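Local coordinates for protein 3-hydroxyisobutyrate dehydrogenase (Thermus thermophilus, PDB 2CVZ) that probably oxidises 3-hydroxyisobutyrate to methylmalonate semialdehyde in valine catabolism, with NADP as the redox cofactor, at residues 89-94 with 233-238; 224-229 with 271-276; 18-23 with 146-151. One frame throughout, in Å; residues are numbered along the deposited sequence.

How the contacts relate
Contacts 1 and 2 both touch the bound NADPH, and both use the region around helix 229-243: contact 2 forms at its start and contact 1 further along it. They meet where Asp235 packs on the ring of Phe227. Contact 1, nearest the centre of the chain, joins the N-terminal nucleotide-binding part to the helical C-terminal part through charge, ribose hydroxyls, water and the packing of Ile238. Contact 2 ties two loops of the C-terminal part by backbone bonds, a buried aspartate and an edge-to-face aromatic pair. Contact 3, centred about 25 Å from contact 2, lies within the nucleotide-binding part; it is largely apolar packing with an exposed arginine at its margin. All three are only partly buried.

Contact 1 of 3, residues 89-94 with 233-238. With NDP (NADPH dihydro-nicotinamide-adenine-dinucleotide phosphate), chain G.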
loop_
_atom_site.group_PDB
_atom_site.type_symbol
_atom_site.label_atom_id
_atom_site.label_comp_id
_atom_site.label_asym_id
_atom_site.label_seq_id
_atom_site.Cartn_x
_atom_site.Cartn_y
_atom_site.Cartn_z
ATOM N N ALA C 89 -16.445 -27.186 9.656
ATOM C CA ALA C 89 -16.191 -26.663 8.316
ATOM C C ALA C 89 -16.269 -25.140 8.263
ATOM O O ALA C 89 -16.163 -24.539 7.193
ATOM C CB ALA C 89 -17.179 -27.278 7.317
ATOM N N THR C 90 -16.469 -24.520 9.420
ATOM C CA THR C 90 -16.520 -23.066 9.499
ATOM C C THR C 90 -15.118 -22.555 9.181
ATOM O O THR C 90 -14.136 -23.234 9.472
ATOM C CB THR C 90 -16.857 -22.591 10.936
ATOM O OG1 THR C 90 -18.131 -23.109 11.338
ATOM C CG2 THR C 90 -16.876 -21.066 11.012
ATOM N N SER C 91 -15.018 -21.384 8.558
ATOM C CA SER C 91 -13.704 -20.801 8.314
ATOM C C SER C 91 -13.498 -20.069 9.637
ATOM O O SER C 91 -13.905 -18.914 9.793
ATOM C CB SER C 91 -13.746 -19.817 7.145
ATOM O OG SER C 91 -13.909 -20.505 5.916
ATOM N N GLY C 92 -12.891 -20.764 10.596
ATOM C CA GLY C 92 -12.703 -20.195 11.917
ATOM C C GLY C 92 -11.334 -19.679 12.310
ATOM O O GLY C 92 -10.407 -19.641 11.506
ATOM N N GLU C 93 -11.231 -19.276 13.573
ATOM C CA GLU C 93 -10.003 -18.732 14.141
ATOM C C GLU C 93 -9.174 -19.832 14.792
ATOM O O GLU C 93 -9.675 -20.590 15.623
ATOM C CB GLU C 93 -10.346 -17.669 15.187
ATOM C CG GLU C 93 -11.090 -16.468 14.636
ATOM C CD GLU C 93 -11.570 -15.538 15.732
ATOM O OE1 GLU C 93 -10.784 -15.261 16.662
ATOM O OE2 GLU C 93 -12.729 -15.078 15.660
ATOM N N PRO C 94 -7.889 -19.931 14.423
ATOM C CA PRO C 94 -6.997 -20.952 14.978
ATOM C C PRO C 94 -6.979 -21.044 16.503
ATOM O O PRO C 94 -7.251 -22.105 17.067
ATOM C CB PRO C 94 -5.638 -20.564 14.402
ATOM C CG PRO C 94 -6.004 -20.015 13.059
ATOM C CD PRO C 94 -7.193 -19.135 13.396
ATOM N N VAL C 233 -14.149 -10.601 4.291
ATOM C CA VAL C 233 -13.409 -9.645 5.104
ATOM C C VAL C 233 -13.062 -10.325 6.428
ATOM O O VAL C 233 -11.956 -10.168 6.947
ATOM C CB VAL C 233 -14.233 -8.364 5.357
ATOM C CG1 VAL C 233 -13.512 -7.462 6.353
ATOM C CG2 VAL C 233 -14.437 -7.619 4.045
ATOM N N LYS C 234 -14.003 -11.096 6.963
ATOM C CA LYS C 234 -13.770 -11.811 8.213
ATOM C C LYS C 234 -12.581 -12.757 8.030
ATOM O O LYS C 234 -11.720 -12.858 8.905
ATOM C CB LYS C 234 -15.026 -12.590 8.619
ATOM C CG LYS C 234 -14.843 -13.567 9.786
ATOM C CD LYS C 234 -14.470 -14.970 9.307
ATOM C CE LYS C 234 -15.603 -15.614 8.513
ATOM N NZ LYS C 234 -15.253 -16.989 8.048
ATOM N N ASP C 235 -12.534 -13.438 6.885
ATOM C CA ASP C 235 -11.434 -14.358 6.593
ATOM C C ASP C 235 -10.112 -13.603 6.518
ATOM O O ASP C 235 -9.097 -14.059 7.045
ATOM C CB ASP C 235 -11.656 -15.083 5.262
ATOM C CG ASP C 235 -12.849 -16.010 5.295
ATOM O OD1 ASP C 235 -13.167 -16.533 6.381
ATOM O OD2 ASP C 235 -13.452 -16.232 4.223
ATOM N N LEU C 236 -10.120 -12.455 5.844
ATOM C CA LEU C 236 -8.909 -11.650 5.732
ATOM C C LEU C 236 -8.462 -11.244 7.135
ATOM O O LEU C 236 -7.267 -11.141 7.411
ATOM C CB LEU C 236 -9.169 -10.413 4.862
ATOM C CG LEU C 236 -9.300 -10.708 3.359
ATOM C CD1 LEU C 236 -9.850 -9.501 2.612
ATOM C CD2 LEU C 236 -7.941 -11.103 2.811
ATOM N N GLY C 237 -9.432 -11.029 8.021
ATOM C CA GLY C 237 -9.113 -10.664 9.389
ATOM C C GLY C 237 -8.355 -11.794 10.065
ATOM O O GLY C 237 -7.399 -11.566 10.807
ATOM N N ILE C 238 -8.784 -13.023 9.801
ATOM C CA ILE C 238 -8.133 -14.195 10.374
ATOM C C ILE C 238 -6.743 -14.342 9.759
ATOM O O ILE C 238 -5.786 -14.721 10.441
ATOM C CB ILE C 238 -8.958 -15.478 10.102
ATOM C CG1 ILE C 238 -10.332 -15.355 10.765
ATOM C CG2 ILE C 238 -8.220 -16.705 10.639
ATOM C CD1 ILE C 238 -11.279 -16.502 10.450
HETATM P PA NDP G . -24.467 -18.403 5.194
HETATM O O1A NDP G . -25.122 -18.799 3.976
HETATM O O2A NDP G . -24.478 -16.993 5.721
HETATM O O5B NDP G . -25.036 -19.418 6.347
HETATM C C5B NDP G . -24.611 -19.261 7.706
HETATM C C4B NDP G . -25.344 -20.377 8.435
HETATM O O4B NDP G . -24.986 -20.233 9.836
HETATM C C3B NDP G . -26.836 -20.390 8.352
HETATM O O3B NDP G . -27.298 -21.766 8.323
HETATM C C2B NDP G . -27.293 -19.735 9.598
HETATM O O2B NDP G . -28.633 -19.967 10.040
HETATM C C1B NDP G . -26.212 -20.150 10.546
HETATM N N9A NDP G . -26.082 -19.224 11.704
HETATM C C8A NDP G . -25.720 -17.856 11.706
HETATM N N7A NDP G . -25.709 -17.373 12.933
HETATM C C5A NDP G . -26.064 -18.405 13.758
HETATM C C6A NDP G . -26.233 -18.537 15.155
HETATM N N6A NDP G . -26.032 -17.491 15.958
HETATM N N1A NDP G . -26.601 -19.736 15.672
HETATM C C2A NDP G . -26.804 -20.794 14.853
HETATM N N3A NDP G . -26.671 -20.775 13.523
HETATM C C4A NDP G . -26.294 -19.538 13.029
HETATM O O3 NDP G . -22.960 -18.854 5.180
HETATM P PN NDP G . -21.984 -19.631 4.182
HETATM O O1N NDP G . -21.918 -18.837 2.950
HETATM O O2N NDP G . -22.534 -21.027 4.166
HETATM O O5D NDP G . -20.642 -19.651 5.046
HETATM C C5D NDP G . -20.528 -20.408 6.294
HETATM C C4D NDP G . -19.006 -20.617 6.562
HETATM O O4D NDP G . -18.439 -21.194 5.388
HETATM C C3D NDP G . -18.267 -19.289 6.756
HETATM O O3D NDP G . -17.277 -19.452 7.782
HETATM C C2D NDP G . -17.695 -18.975 5.399
HETATM O O2D NDP G . -16.637 -18.042 5.530
HETATM C C1D NDP G . -17.285 -20.450 4.987
HETATM N N1N NDP G . -17.107 -20.665 3.517
HETATM C C2N NDP G . -18.044 -20.066 2.630
HETATM C C3N NDP G . -17.838 -20.316 1.212
HETATM C C7N NDP G . -18.761 -19.747 0.224
HETATM O O7N NDP G . -18.484 -19.642 -0.988
HETATM N N7N NDP G . -19.980 -19.320 0.604
HETATM C C4N NDP G . -16.755 -21.113 0.815
HETATM C C5N NDP G . -15.872 -21.675 1.690
HETATM C C6N NDP G . -16.045 -21.454 3.042
HETATM P P2B NDP G . -29.881 -19.252 9.451
HETATM O O1X NDP G . -30.846 -19.314 10.567
HETATM O O2X NDP G . -30.323 -19.993 8.238
HETATM O O3X NDP G . -29.529 -17.807 9.101
HETATM O O HOH W 1 -14.500 -18.654 3.992
#
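Ile238 lies over the backbone of residues 91-94, its CD1 3.4 Å from Gly92 O and also against Ser91 O. CG2 meets Pro94 CD at 3.8 Å, while CG1 faces the CG of Glu93, whose chain crosses that of Ile238 at about a right angle. One helical turn earlier, Lys234 makes the polar half of the contact. Its CG is anti to the backbone N (chi1 170°), and bends at chi2 and chi3 fold the chain so that NZ arrives at the loop. There NZ donates to Ser91 O over 2.9 Å, in the carbonyl plane and on a lone pair. The same ammonium forms a salt bridge to Asp235 OD1 at 2.7 Å, on the syn side but tilted out of the carboxylate plane, and donates to both hydroxyl oxygens of the nicotinamide ribose, O2D and O3D. Ser91 N adds a nearly straight bond to O3D at 3.1 Å (165°). Ser91 CB packs against the Lys234-Asp235 pair, 3.4 Å from Asp235 OD1. One water joins the network, bonded to Ser91 OG and NADPH O2D and donating to Asp235 OD2 at 2.6 Å. Ala166 of helix 160-188 also packs on Ile238. The loop follows strand 85-88 of the Rossmann-type sheet and reaches Glu93, the N-cap of helix 94-105. A lysine of the helical part thus bonds both ribose hydroxyls, and a backbone amide of the nucleotide-binding part bonds O3D, which probably fixes the ribose between the two.

Contact 2 of 3, residues 224-229 with 271-276; sequences PKTFAL and ADHVEA. With NDP (NADPH dihydro-nicotinamide-adenine-dinucleotide phosphate), chain G.
Asp272 OD1 accepts two backbone hydrogen bonds from the facing loop, Thr226 N and Phe227 N, each at 3.0 Å. The first is nearly straight (174°) but comes from above the carboxylate plane; the second arrives nearly end-on to the C-O bond. OD2 takes Val274 N, closing an Asx turn, and a water that also donates to Pro224 O; Arg217 forms a salt bridge to the same OD2. With CG anti to the backbone N, the carboxylate swings to the facing loop, and these partners fix its rotation. Backbone bonds continue the seam: His273 N to Phe227 O and Leu229 N to Ala271 O, both 2.8 Å, flank a single bridge between Ala228 and Asp272.

The aromatic pair is edge-to-face, Phe227 presenting its edge to the face of His273, with centroids 5.0 Å apart and planes at 65°; CD2 sits over the middle of the imidazole, and Val274 CG2 lies over the opposite face, offset toward the ring's margin. Phe227 also meets the nicotinamide carboxamide, its CB 3.2 Å from NADPH O7N. Thr226 O receives the amide N7N in a straight bond of 2.9 Å (177°).

Apolar packing is lighter, Leu229 CD1 resting 4.2 Å from Ala276 CB. The two loops thus join the start of helix 229-243 to that of helix 276-284, with helix 214-219 beside His273 and helix 251-267 against Leu229 and Ala276.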
loop_
_atom_site.group_PDB
_atom_site.type_symbol
_atom_site.label_atom_id
_atom_site.label_comp_id
_atom_site.label_asym_id
_atom_site.label_seq_id
_atom_site.Cartn_x
_atom_site.Cartn_y
_atom_site.Cartn_z
ATOM N N PRO C 224 -23.834 -13.126 -9.172
ATOM C CA PRO C 224 -24.638 -14.003 -8.321
ATOM C C PRO C 224 -24.126 -13.964 -6.886
ATOM O O PRO C 224 -22.943 -13.718 -6.646
ATOM C CB PRO C 224 -24.458 -15.374 -8.973
ATOM C CG PRO C 224 -23.074 -15.292 -9.543
ATOM C CD PRO C 224 -23.067 -13.908 -10.159
ATOM N N LYS C 225 -25.022 -14.194 -5.936
ATOM C CA LYS C 225 -24.657 -14.185 -4.524
ATOM C C LYS C 225 -24.355 -15.605 -4.053
ATOM O O LYS C 225 -25.259 -16.433 -3.960
ATOM C CB LYS C 225 -25.804 -13.591 -3.698
ATOM C CG LYS C 225 -25.609 -13.680 -2.195
ATOM C CD LYS C 225 -24.377 -12.909 -1.747
ATOM C CE LYS C 225 -24.200 -12.989 -0.239
ATOM N NZ LYS C 225 -25.388 -12.469 0.494
ATOM N N THR C 226 -23.086 -15.894 -3.772
ATOM C CA THR C 226 -22.704 -17.228 -3.310
ATOM C C THR C 226 -21.812 -17.197 -2.069
ATOM O O THR C 226 -21.807 -18.140 -1.284
ATOM C CB THR C 226 -21.965 -18.037 -4.413
ATOM O OG1 THR C 226 -20.646 -17.510 -4.600
ATOM C CG2 THR C 226 -22.728 -17.962 -5.733
ATOM N N PHE C 227 -21.068 -16.109 -1.891
ATOM C CA PHE C 227 -20.165 -15.965 -0.745
ATOM C C PHE C 227 -20.137 -14.498 -0.316
ATOM O O PHE C 227 -19.568 -13.657 -1.005
ATOM C CB PHE C 227 -18.763 -16.439 -1.142
ATOM C CG PHE C 227 -17.726 -16.282 -0.064
ATOM C CD1 PHE C 227 -18.014 -16.602 1.259
ATOM C CD2 PHE C 227 -16.442 -15.854 -0.383
ATOM C CE1 PHE C 227 -17.037 -16.500 2.249
ATOM C CE2 PHE C 227 -15.457 -15.749 0.601
ATOM C CZ PHE C 227 -15.759 -16.073 1.917
ATOM N N ALA C 228 -20.752 -14.206 0.826
ATOM C CA ALA C 228 -20.841 -12.842 1.342
ATOM C C ALA C 228 -19.509 -12.102 1.489
ATOM O O ALA C 228 -18.534 -12.642 2.014
ATOM C CB ALA C 228 -21.581 -12.844 2.683
ATOM N N LEU C 229 -19.493 -10.854 1.028
ATOM C CA LEU C 229 -18.311 -10.004 1.111
ATOM C C LEU C 229 -17.888 -9.871 2.576
ATOM O O LEU C 229 -16.698 -9.848 2.892
ATOM C CB LEU C 229 -18.628 -8.622 0.522
ATOM C CG LEU C 229 -17.577 -7.511 0.618
ATOM C CD1 LEU C 229 -16.270 -7.979 -0.005
ATOM C CD2 LEU C 229 -18.096 -6.256 -0.090
ATOM N N ALA C 271 -23.307 -8.165 0.176
ATOM C CA ALA C 271 -23.070 -8.177 -1.260
ATOM C C ALA C 271 -22.187 -9.404 -1.485
ATOM O O ALA C 271 -21.615 -9.927 -0.531
ATOM C CB ALA C 271 -22.336 -6.919 -1.680
ATOM N N ASP C 272 -22.079 -9.875 -2.723
ATOM C CA ASP C 272 -21.228 -11.031 -2.988
ATOM C C ASP C 272 -19.781 -10.555 -2.959
ATOM O O ASP C 272 -19.499 -9.405 -3.302
ATOM C CB ASP C 272 -21.533 -11.643 -4.356
ATOM C CG ASP C 272 -20.682 -12.866 -4.640
ATOM O OD1 ASP C 272 -20.883 -13.895 -3.963
ATOM O OD2 ASP C 272 -19.809 -12.794 -5.529
ATOM N N HIS C 273 -18.866 -11.431 -2.557
ATOM C CA HIS C 273 -17.459 -11.049 -2.484
ATOM C C HIS C 273 -16.922 -10.492 -3.799
ATOM O O HIS C 273 -16.111 -9.563 -3.804
ATOM C CB HIS C 273 -16.592 -12.233 -2.019
ATOM C CG HIS C 273 -16.580 -13.399 -2.961
ATOM N ND1 HIS C 273 -15.415 -14.036 -3.338
ATOM C CD2 HIS C 273 -17.587 -14.068 -3.572
ATOM C CE1 HIS C 273 -15.707 -15.046 -4.139
ATOM N NE2 HIS C 273 -17.017 -15.089 -4.296
ATOM N N VAL C 274 -17.377 -11.046 -4.918
ATOM C CA VAL C 274 -16.912 -10.580 -6.218
ATOM C C VAL C 274 -17.424 -9.175 -6.531
ATOM O O VAL C 274 -16.856 -8.468 -7.364
ATOM C CB VAL C 274 -17.332 -11.558 -7.335
ATOM C CG1 VAL C 274 -16.876 -11.042 -8.694
ATOM C CG2 VAL C 274 -16.721 -12.928 -7.064
ATOM N N GLU C 275 -18.491 -8.760 -5.856
ATOM C CA GLU C 275 -19.032 -7.422 -6.079
ATOM C C GLU C 275 -18.065 -6.353 -5.582
ATOM O O GLU C 275 -18.273 -5.160 -5.806
ATOM C CB GLU C 275 -20.394 -7.270 -5.397
ATOM C CG GLU C 275 -21.526 -7.896 -6.201
ATOM C CD GLU C 275 -22.892 -7.625 -5.611
ATOM O OE1 GLU C 275 -23.341 -8.415 -4.757
ATOM O OE2 GLU C 275 -23.512 -6.613 -6.000
ATOM N N ALA C 276 -17.001 -6.778 -4.910
ATOM C CA ALA C 276 -16.011 -5.825 -4.423
ATOM C C ALA C 276 -15.483 -5.040 -5.623
ATOM O O ALA C 276 -15.120 -3.870 -5.505
ATOM C CB ALA C 276 -14.866 -6.556 -3.713
HETATM P PA NDP G . -24.467 -18.403 5.194
HETATM O O1A NDP G . -25.122 -18.799 3.976
HETATM O O2A NDP G . -24.478 -16.993 5.721
HETATM O O5B NDP G . -25.036 -19.418 6.347
HETATM C C5B NDP G . -24.611 -19.261 7.706
HETATM C C4B NDP G . -25.344 -20.377 8.435
HETATM O O4B NDP G . -24.986 -20.233 9.836
HETATM C C3B NDP G . -26.836 -20.390 8.352
HETATM O O3B NDP G . -27.298 -21.766 8.323
HETATM C C2B NDP G . -27.293 -19.735 9.598
HETATM O O2B NDP G . -28.633 -19.967 10.040
HETATM C C1B NDP G . -26.212 -20.150 10.546
HETATM N N9A NDP G . -26.082 -19.224 11.704
HETATM C C8A NDP G . -25.720 -17.856 11.706
HETATM N N7A NDP G . -25.709 -17.373 12.933
HETATM C C5A NDP G . -26.064 -18.405 13.758
HETATM C C6A NDP G . -26.233 -18.537 15.155
HETATM N N6A NDP G . -26.032 -17.491 15.958
HETATM N N1A NDP G . -26.601 -19.736 15.672
HETATM C C2A NDP G . -26.804 -20.794 14.853
HETATM N N3A NDP G . -26.671 -20.775 13.523
HETATM C C4A NDP G . -26.294 -19.538 13.029
HETATM O O3 NDP G . -22.960 -18.854 5.180
HETATM P PN NDP G . -21.984 -19.631 4.182
HETATM O O1N NDP G . -21.918 -18.837 2.950
HETATM O O2N NDP G . -22.534 -21.027 4.166
HETATM O O5D NDP G . -20.642 -19.651 5.046
HETATM C C5D NDP G . -20.528 -20.408 6.294
HETATM C C4D NDP G . -19.006 -20.617 6.562
HETATM O O4D NDP G . -18.439 -21.194 5.388
HETATM C C3D NDP G . -18.267 -19.289 6.756
HETATM O O3D NDP G . -17.277 -19.452 7.782
HETATM C C2D NDP G . -17.695 -18.975 5.399
HETATM O O2D NDP G . -16.637 -18.042 5.530
HETATM C C1D NDP G . -17.285 -20.450 4.987
HETATM N N1N NDP G . -17.107 -20.665 3.517
HETATM C C2N NDP G . -18.044 -20.066 2.630
HETATM C C3N NDP G . -17.838 -20.316 1.212
HETATM C C7N NDP G . -18.761 -19.747 0.224
HETATM O O7N NDP G . -18.484 -19.642 -0.988
HETATM N N7N NDP G . -19.980 -19.320 0.604
HETATM C C4N NDP G . -16.755 -21.113 0.815
HETATM C C5N NDP G . -15.872 -21.675 1.690
HETATM C C6N NDP G . -16.045 -21.454 3.042
HETATM P P2B NDP G . -29.881 -19.252 9.451
HETATM O O1X NDP G . -30.846 -19.314 10.567
HETATM O O2X NDP G . -30.323 -19.993 8.238
HETATM O O3X NDP G . -29.529 -17.807 9.101
HETATM O O HOH W 2 -20.994 -12.169 -7.791
#

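Contact 3 of 3, residues 18-23 with 146-151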
loop_
_atom_site.group_PDB
_atom_site.type_symbol
_atom_site.label_atom_id
_atom_site.label_comp_id
_atom_site.label_asym_id
_atom_site.label_seq_id
_atom_site.Cartn_x
_atom_site.Cartn_y
_atom_site.Cartn_z
ATOM N N GLY C 18 -26.399 -32.204 2.214
ATOM C CA GLY C 18 -27.141 -32.985 1.241
ATOM C C GLY C 18 -26.344 -34.210 0.830
ATOM O O GLY C 18 -26.891 -35.311 0.705
ATOM N N HIS C 19 -25.046 -34.027 0.614
ATOM C CA HIS C 19 -24.193 -35.146 0.233
ATOM C C HIS C 19 -24.151 -36.179 1.351
ATOM O O HIS C 19 -24.194 -37.384 1.094
ATOM C CB HIS C 19 -22.787 -34.647 -0.103
ATOM C CG HIS C 19 -22.709 -33.960 -1.429
ATOM N ND1 HIS C 19 -22.799 -34.644 -2.622
ATOM C CD2 HIS C 19 -22.626 -32.648 -1.751
ATOM C CE1 HIS C 19 -22.775 -33.782 -3.624
ATOM N NE2 HIS C 19 -22.671 -32.563 -3.121
ATOM N N LEU C 20 -24.083 -35.707 2.591
ATOM C CA LEU C 20 -24.059 -36.607 3.737
ATOM C C LEU C 20 -25.377 -37.370 3.856
ATOM O O LEU C 20 -25.384 -38.567 4.120
ATOM C CB LEU C 20 -23.834 -35.821 5.032
ATOM C CG LEU C 20 -22.468 -35.171 5.256
ATOM C CD1 LEU C 20 -22.521 -34.311 6.508
ATOM C CD2 LEU C 20 -21.401 -36.248 5.392
ATOM N N ALA C 21 -26.486 -36.664 3.657
ATOM C CA ALA C 21 -27.813 -37.260 3.777
ATOM C C ALA C 21 -28.093 -38.404 2.807
ATOM O O ALA C 21 -28.839 -39.327 3.131
ATOM C CB ALA C 21 -28.887 -36.177 3.630
ATOM N N ARG C 22 -27.508 -38.348 1.617
ATOM C CA ARG C 22 -27.734 -39.405 0.640
ATOM C C ARG C 22 -26.786 -40.576 0.875
ATOM O O ARG C 22 -26.968 -41.659 0.319
ATOM C CB ARG C 22 -27.551 -38.855 -0.781
ATOM C CG ARG C 22 -28.511 -37.714 -1.122
ATOM C CD ARG C 22 -28.536 -37.424 -2.617
ATOM N NE ARG C 22 -27.255 -36.944 -3.129
ATOM C CZ ARG C 22 -26.783 -35.715 -2.940
ATOM N NH1 ARG C 22 -27.490 -34.831 -2.249
ATOM N NH2 ARG C 22 -25.605 -35.369 -3.443
ATOM N N ARG C 23 -25.790 -40.353 1.725
ATOM C CA ARG C 23 -24.776 -41.358 2.025
ATOM C C ARG C 23 -24.976 -42.091 3.356
ATOM O O ARG C 23 -24.848 -43.318 3.423
ATOM C CB ARG C 23 -23.404 -40.674 2.016
ATOM C CG ARG C 23 -22.193 -41.584 2.123
ATOM C CD ARG C 23 -21.842 -42.235 0.789
ATOM N NE ARG C 23 -20.419 -42.557 0.715
ATOM C CZ ARG C 23 -19.481 -41.715 0.286
ATOM N NH1 ARG C 23 -19.811 -40.496 -0.116
ATOM N NH2 ARG C 23 -18.210 -42.089 0.273
ATOM N N LEU C 146 -16.453 -37.618 4.773
ATOM C CA LEU C 146 -16.443 -36.360 4.031
ATOM C C LEU C 146 -17.021 -36.550 2.633
ATOM O O LEU C 146 -16.329 -36.378 1.629
ATOM C CB LEU C 146 -15.010 -35.823 3.954
ATOM C CG LEU C 146 -14.297 -35.783 5.310
ATOM C CD1 LEU C 146 -12.882 -35.238 5.137
ATOM C CD2 LEU C 146 -15.093 -34.920 6.285
ATOM N N ALA C 147 -18.306 -36.888 2.583
ATOM C CA ALA C 147 -19.010 -37.146 1.329
ATOM C C ALA C 147 -19.118 -35.960 0.376
ATOM O O ALA C 147 -19.417 -36.139 -0.805
ATOM C CB ALA C 147 -20.410 -37.693 1.631
ATOM N N TYR C 148 -18.883 -34.755 0.882
ATOM C CA TYR C 148 -18.968 -33.549 0.062
ATOM C C TYR C 148 -17.617 -33.100 -0.484
ATOM O O TYR C 148 -17.530 -32.078 -1.169
ATOM C CB TYR C 148 -19.573 -32.411 0.887
ATOM C CG TYR C 148 -18.920 -32.237 2.246
ATOM C CD1 TYR C 148 -17.603 -31.787 2.362
ATOM C CD2 TYR C 148 -19.613 -32.549 3.416
ATOM C CE1 TYR C 148 -16.991 -31.656 3.615
ATOM C CE2 TYR C 148 -19.013 -32.422 4.670
ATOM C CZ TYR C 148 -17.702 -31.974 4.763
ATOM O OH TYR C 148 -17.108 -31.851 6.002
ATOM N N ALA C 149 -16.572 -33.872 -0.199
ATOM C CA ALA C 149 -15.223 -33.508 -0.622
ATOM C C ALA C 149 -14.533 -34.442 -1.608
ATOM O O ALA C 149 -14.916 -35.600 -1.780
ATOM C CB ALA C 149 -14.337 -33.350 0.611
ATOM N N LYS C 150 -13.504 -33.902 -2.254
ATOM C CA LYS C 150 -12.692 -34.652 -3.199
ATOM C C LYS C 150 -11.282 -34.656 -2.614
ATOM O O LYS C 150 -10.842 -35.654 -2.043
ATOM C CB LYS C 150 -12.702 -33.978 -4.575
ATOM C CG LYS C 150 -11.943 -34.753 -5.646
ATOM C CD LYS C 150 -12.158 -34.147 -7.024
ATOM C CE LYS C 150 -11.428 -34.939 -8.101
ATOM N NZ LYS C 150 -11.694 -34.392 -9.463
ATOM N N LYS C 151 -10.587 -33.528 -2.737
ATOM C CA LYS C 151 -9.235 -33.387 -2.207
ATOM C C LYS C 151 -9.274 -33.117 -0.704
ATOM O O LYS C 151 -9.843 -32.123 -0.257
ATOM C CB LYS C 151 -8.510 -32.239 -2.916
ATOM C CG LYS C 151 -7.227 -31.786 -2.229
ATOM C CD LYS C 151 -6.105 -32.805 -2.355
ATOM C CE LYS C 151 -5.540 -32.837 -3.768
ATOM N NZ LYS C 151 -4.410 -33.801 -3.888
#
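His19 leads the contact from helix 13-23, its CB lying 3.8 Å from Ala147 O and against the CA and CB of Tyr148. Its CG stands anti to the carbonyl carbon (chi1 -75°), which carries the imidazole alongside the turn, where CD2 lies 4.0 Å from Tyr148 CB. The far ring nitrogen, NE2, makes weak hydrogen bonds to the backbone oxygens of Ala123 and Glu124, so the ring spans from the turn to helix 119-125. With an alanine here, Tyr148 CB is likely to lose the imidazole that lies against it, and those two carbonyls their weak donor. Leu20 comes next: CD2 touches Ala147 CB at 4.1 Å, and CG lies 4.3 Å from Tyr148 CD2 of the phenol ring. Phe60 of strand 58-61 packs on Leu20 as well. One helical turn after His19, Arg23 reaches across to residues 146-149. A bend at chi2 brings NH1 to within 3.4 Å of Ala147 CB, a packing contact, with Arg23 itself exposed to solvent.

Ala147 is therefore the small apolar residue held among three side chains of one helical face. It sits in a type I beta turn from Leu146 to Ala149, and the side chain of Tyr148, next in sequence, packs on Leu128 and Val130 of strand 128-133. The helix follows strand 4-7 and what looks like the glycine-rich GxGxxG turn, consistent with the first beta-alpha unit of a Rossmann-type dinucleotide fold, here packed against the turn leading into strand 149-156, the outermost of the sheet within this chain.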